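Local coordinates for uncharacterized protein DR_0571 (Deinococcus radiodurans R1, PDB 3C4N), which binds ADP in this crystal form and is probably an FAD-dependent oxidoreductase of the ETF-QO/FixC family, though its reaction is unknown, at residues R249-P258 and V345-G355. Numbering follows the deposited sequence.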
# COMPACT_ATOMS: atom_id res chain seq x y z
N ARG A 249 -21.30 11.13 -21.97
CA ARG A 249 -21.37 10.49 -23.27
C ARG A 249 -20.23 9.50 -23.47
O ARG A 249 -20.11 8.86 -24.51
CB ARG A 249 -21.32 11.56 -24.37
CG ARG A 249 -22.04 12.86 -24.01
CD ARG A 249 -22.61 13.58 -25.25
NE ARG A 249 -23.77 12.85 -25.71
CZ ARG A 249 -25.02 13.31 -25.68
NH1 ARG A 249 -25.29 14.53 -25.22
NH2 ARG A 249 -26.01 12.53 -26.06
N HIS A 250 -19.38 9.35 -22.45
CA HIS A 250 -18.24 8.44 -22.54
C HIS A 250 -18.61 6.97 -22.77
O HIS A 250 -19.64 6.49 -22.31
CB HIS A 250 -17.38 8.57 -21.29
CG HIS A 250 -17.02 9.99 -20.98
ND1 HIS A 250 -17.28 10.56 -19.75
CD2 HIS A 250 -16.44 10.95 -21.73
CE1 HIS A 250 -16.88 11.81 -19.76
NE2 HIS A 250 -16.37 12.08 -20.95
N GLY A 251 -17.75 6.26 -23.48
CA GLY A 251 -18.01 4.87 -23.76
C GLY A 251 -16.87 3.98 -23.34
O GLY A 251 -15.88 4.44 -22.78
N ARG A 252 -17.02 2.69 -23.61
CA ARG A 252 -16.01 1.73 -23.25
C ARG A 252 -15.84 0.67 -24.32
O ARG A 252 -16.79 0.31 -25.01
CB ARG A 252 -16.39 1.08 -21.91
CG ARG A 252 -17.83 0.58 -21.84
CD ARG A 252 -18.31 0.43 -20.39
NE ARG A 252 -17.81 -0.77 -19.72
CZ ARG A 252 -18.31 -1.99 -19.90
NH1 ARG A 252 -19.32 -2.19 -20.74
NH2 ARG A 252 -17.82 -3.02 -19.22
N ALA A 253 -14.61 0.18 -24.48
CA ALA A 253 -14.35 -0.85 -25.46
C ALA A 253 -13.48 -1.94 -24.85
O ALA A 253 -12.57 -1.66 -24.06
CB ALA A 253 -13.66 -0.26 -26.68
N TYR A 254 -13.78 -3.19 -25.18
CA TYR A 254 -13.00 -4.30 -24.68
C TYR A 254 -12.00 -4.66 -25.75
O TYR A 254 -12.35 -4.99 -26.88
CB TYR A 254 -13.85 -5.51 -24.39
CG TYR A 254 -13.07 -6.66 -23.80
CD1 TYR A 254 -12.50 -6.56 -22.53
CD2 TYR A 254 -12.94 -7.86 -24.48
CE1 TYR A 254 -11.84 -7.64 -21.95
CE2 TYR A 254 -12.28 -8.94 -23.91
CZ TYR A 254 -11.74 -8.83 -22.65
OH TYR A 254 -11.16 -9.92 -22.06
N ARG A 255 -10.73 -4.61 -25.36
CA ARG A 255 -9.65 -4.91 -26.27
C ARG A 255 -8.80 -6.04 -25.72
O ARG A 255 -8.45 -6.05 -24.54
CB ARG A 255 -8.80 -3.66 -26.46
CG ARG A 255 -7.59 -3.85 -27.33
CD ARG A 255 -6.68 -2.65 -27.18
NE ARG A 255 -6.62 -1.85 -28.39
CZ ARG A 255 -6.12 -0.62 -28.44
NH1 ARG A 255 -5.64 -0.05 -27.34
NH2 ARG A 255 -6.07 0.02 -29.60
N GLN A 256 -8.48 -6.98 -26.59
CA GLN A 256 -7.68 -8.13 -26.22
C GLN A 256 -6.25 -7.90 -26.67
O GLN A 256 -6.00 -7.12 -27.60
CB GLN A 256 -8.26 -9.38 -26.89
CG GLN A 256 -9.74 -9.57 -26.62
CD GLN A 256 -10.31 -10.79 -27.33
OE1 GLN A 256 -10.40 -10.82 -28.57
NE2 GLN A 256 -10.69 -11.79 -26.55
N PHE A 257 -5.29 -8.56 -26.03
CA PHE A 257 -3.89 -8.40 -26.39
C PHE A 257 -3.19 -9.73 -26.63
O PHE A 257 -2.20 -10.05 -25.96
CB PHE A 257 -3.15 -7.61 -25.31
CG PHE A 257 -3.80 -6.30 -24.94
CD1 PHE A 257 -4.90 -6.28 -24.08
CD2 PHE A 257 -3.31 -5.10 -25.43
CE1 PHE A 257 -5.50 -5.07 -23.72
CE2 PHE A 257 -3.90 -3.89 -25.07
CZ PHE A 257 -4.99 -3.87 -24.21
N PRO A 258 -3.69 -10.53 -27.58
CA PRO A 258 -3.05 -11.82 -27.85
C PRO A 258 -1.57 -11.68 -28.18
O PRO A 258 -1.14 -10.69 -28.78
CB PRO A 258 -3.88 -12.38 -29.01
CG PRO A 258 -4.41 -11.16 -29.69
CD PRO A 258 -4.77 -10.26 -28.55
N VAL A 345 -7.47 -15.55 -23.35
CA VAL A 345 -6.89 -14.38 -23.99
C VAL A 345 -6.85 -13.09 -23.15
O VAL A 345 -7.89 -12.57 -22.75
CB VAL A 345 -7.65 -14.12 -25.32
CG1 VAL A 345 -7.05 -12.95 -26.07
CG2 VAL A 345 -7.62 -15.37 -26.17
N PRO A 346 -5.64 -12.56 -22.88
CA PRO A 346 -5.45 -11.34 -22.09
C PRO A 346 -6.34 -10.21 -22.64
O PRO A 346 -6.25 -9.87 -23.82
CB PRO A 346 -3.97 -11.03 -22.28
CG PRO A 346 -3.37 -12.38 -22.44
CD PRO A 346 -4.34 -13.06 -23.37
N GLY A 347 -7.19 -9.64 -21.78
CA GLY A 347 -8.08 -8.58 -22.22
C GLY A 347 -8.42 -7.60 -21.11
O GLY A 347 -8.26 -7.92 -19.94
N ALA A 348 -8.89 -6.41 -21.48
CA ALA A 348 -9.23 -5.38 -20.51
C ALA A 348 -10.19 -4.36 -21.09
O ALA A 348 -10.29 -4.22 -22.31
CB ALA A 348 -7.97 -4.68 -20.02
N TRP A 349 -10.89 -3.64 -20.23
CA TRP A 349 -11.81 -2.62 -20.70
C TRP A 349 -11.14 -1.25 -20.65
O TRP A 349 -10.59 -0.84 -19.63
CB TRP A 349 -13.08 -2.58 -19.84
CG TRP A 349 -14.01 -3.73 -20.07
CD1 TRP A 349 -14.03 -4.92 -19.39
CD2 TRP A 349 -15.06 -3.79 -21.03
NE1 TRP A 349 -15.05 -5.71 -19.87
CE2 TRP A 349 -15.69 -5.05 -20.88
CE3 TRP A 349 -15.54 -2.91 -22.01
CZ2 TRP A 349 -16.78 -5.44 -21.68
CZ3 TRP A 349 -16.62 -3.30 -22.80
CH2 TRP A 349 -17.23 -4.55 -22.63
N LEU A 350 -11.17 -0.54 -21.78
CA LEU A 350 -10.58 0.79 -21.85
C LEU A 350 -11.67 1.82 -22.05
O LEU A 350 -12.63 1.58 -22.80
CB LEU A 350 -9.57 0.91 -22.99
CG LEU A 350 -8.17 0.29 -22.77
CD1 LEU A 350 -8.25 -1.22 -22.91
CD2 LEU A 350 -7.21 0.86 -23.81
N ALA A 351 -11.54 2.95 -21.37
CA ALA A 351 -12.52 4.01 -21.52
C ALA A 351 -12.29 4.66 -22.86
O ALA A 351 -11.18 4.71 -23.38
CB ALA A 351 -12.37 5.04 -20.40
N LEU A 352 -13.39 5.14 -23.42
CA LEU A 352 -13.40 5.84 -24.69
C LEU A 352 -14.04 7.19 -24.37
O LEU A 352 -15.25 7.28 -24.16
CB LEU A 352 -14.24 5.07 -25.71
CG LEU A 352 -13.40 4.39 -26.79
CD1 LEU A 352 -12.30 3.55 -26.15
CD2 LEU A 352 -14.29 3.54 -27.67
N PRO A 353 -13.22 8.24 -24.29
CA PRO A 353 -13.79 9.56 -23.99
C PRO A 353 -14.75 9.97 -25.10
O PRO A 353 -14.44 9.85 -26.29
CB PRO A 353 -12.55 10.46 -23.91
CG PRO A 353 -11.42 9.50 -23.57
CD PRO A 353 -11.75 8.31 -24.43
N GLY A 354 -15.94 10.43 -24.71
CA GLY A 354 -16.93 10.84 -25.69
C GLY A 354 -17.36 9.69 -26.59
O GLY A 354 -18.07 9.91 -27.56
N GLY A 355 -16.92 8.48 -26.28
CA GLY A 355 -17.28 7.33 -27.09
C GLY A 355 -16.46 7.22 -28.36
O GLY A 355 -16.71 6.35 -29.19
O HOH W 1 -10.67 -9.57 -18.69
O HOH W 2 -10.33 -12.03 -23.70
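The indole of Trp349 is sandwiched between Arg252 and Tyr254. The guanidinium of Arg252 lies nearly flat on one face, planes 14° apart, with CZ 3.6 Å from the centroid of the six-membered ring: a cation-pi stack suited to a broad, electron-rich surface. A bend at chi3 (-78°) lays the arginine's planar end over the indole. Against the opposite face, Tyr254 CB makes a CH-pi contact, 3.7 Å from the same centroid. The tyrosine ring, with CG anti to its backbone N (chi1 -177°), runs along the backbone of Ala348 to Gly347, where Tyr254 OH comes 3.4 Å from Gly347 CA; any CB on Gly347 would collide with that hydroxyl. An alanine in place of Trp349 would probably leave the Arg252 guanidinium without its stacking surface and free to swing. One water joins Tyr254 OH, Gln256 NE2 and Val345 O, while Gln256 NE2 also donates a hydrogen bond to Gly312 O. Beneath these side chains runs an antiparallel ladder from Gly251 with Leu352 to Arg255 with Ala348, prolonged by Phe257 N to Pro346 O at 2.7 Å. The other face is mainly apolar: Ala253 CB meets Leu352 CD2 at 4.0 Å, and Leu350 approaches Ala78 of the ADP site. Strand 347-352 thus pairs with 251-260, which strand 284-288 joins antiparallel in the same mixed sheet, while His250 and Pro353 pack against strands 362-367 and 370-374 of the nucleotide-binding sheet.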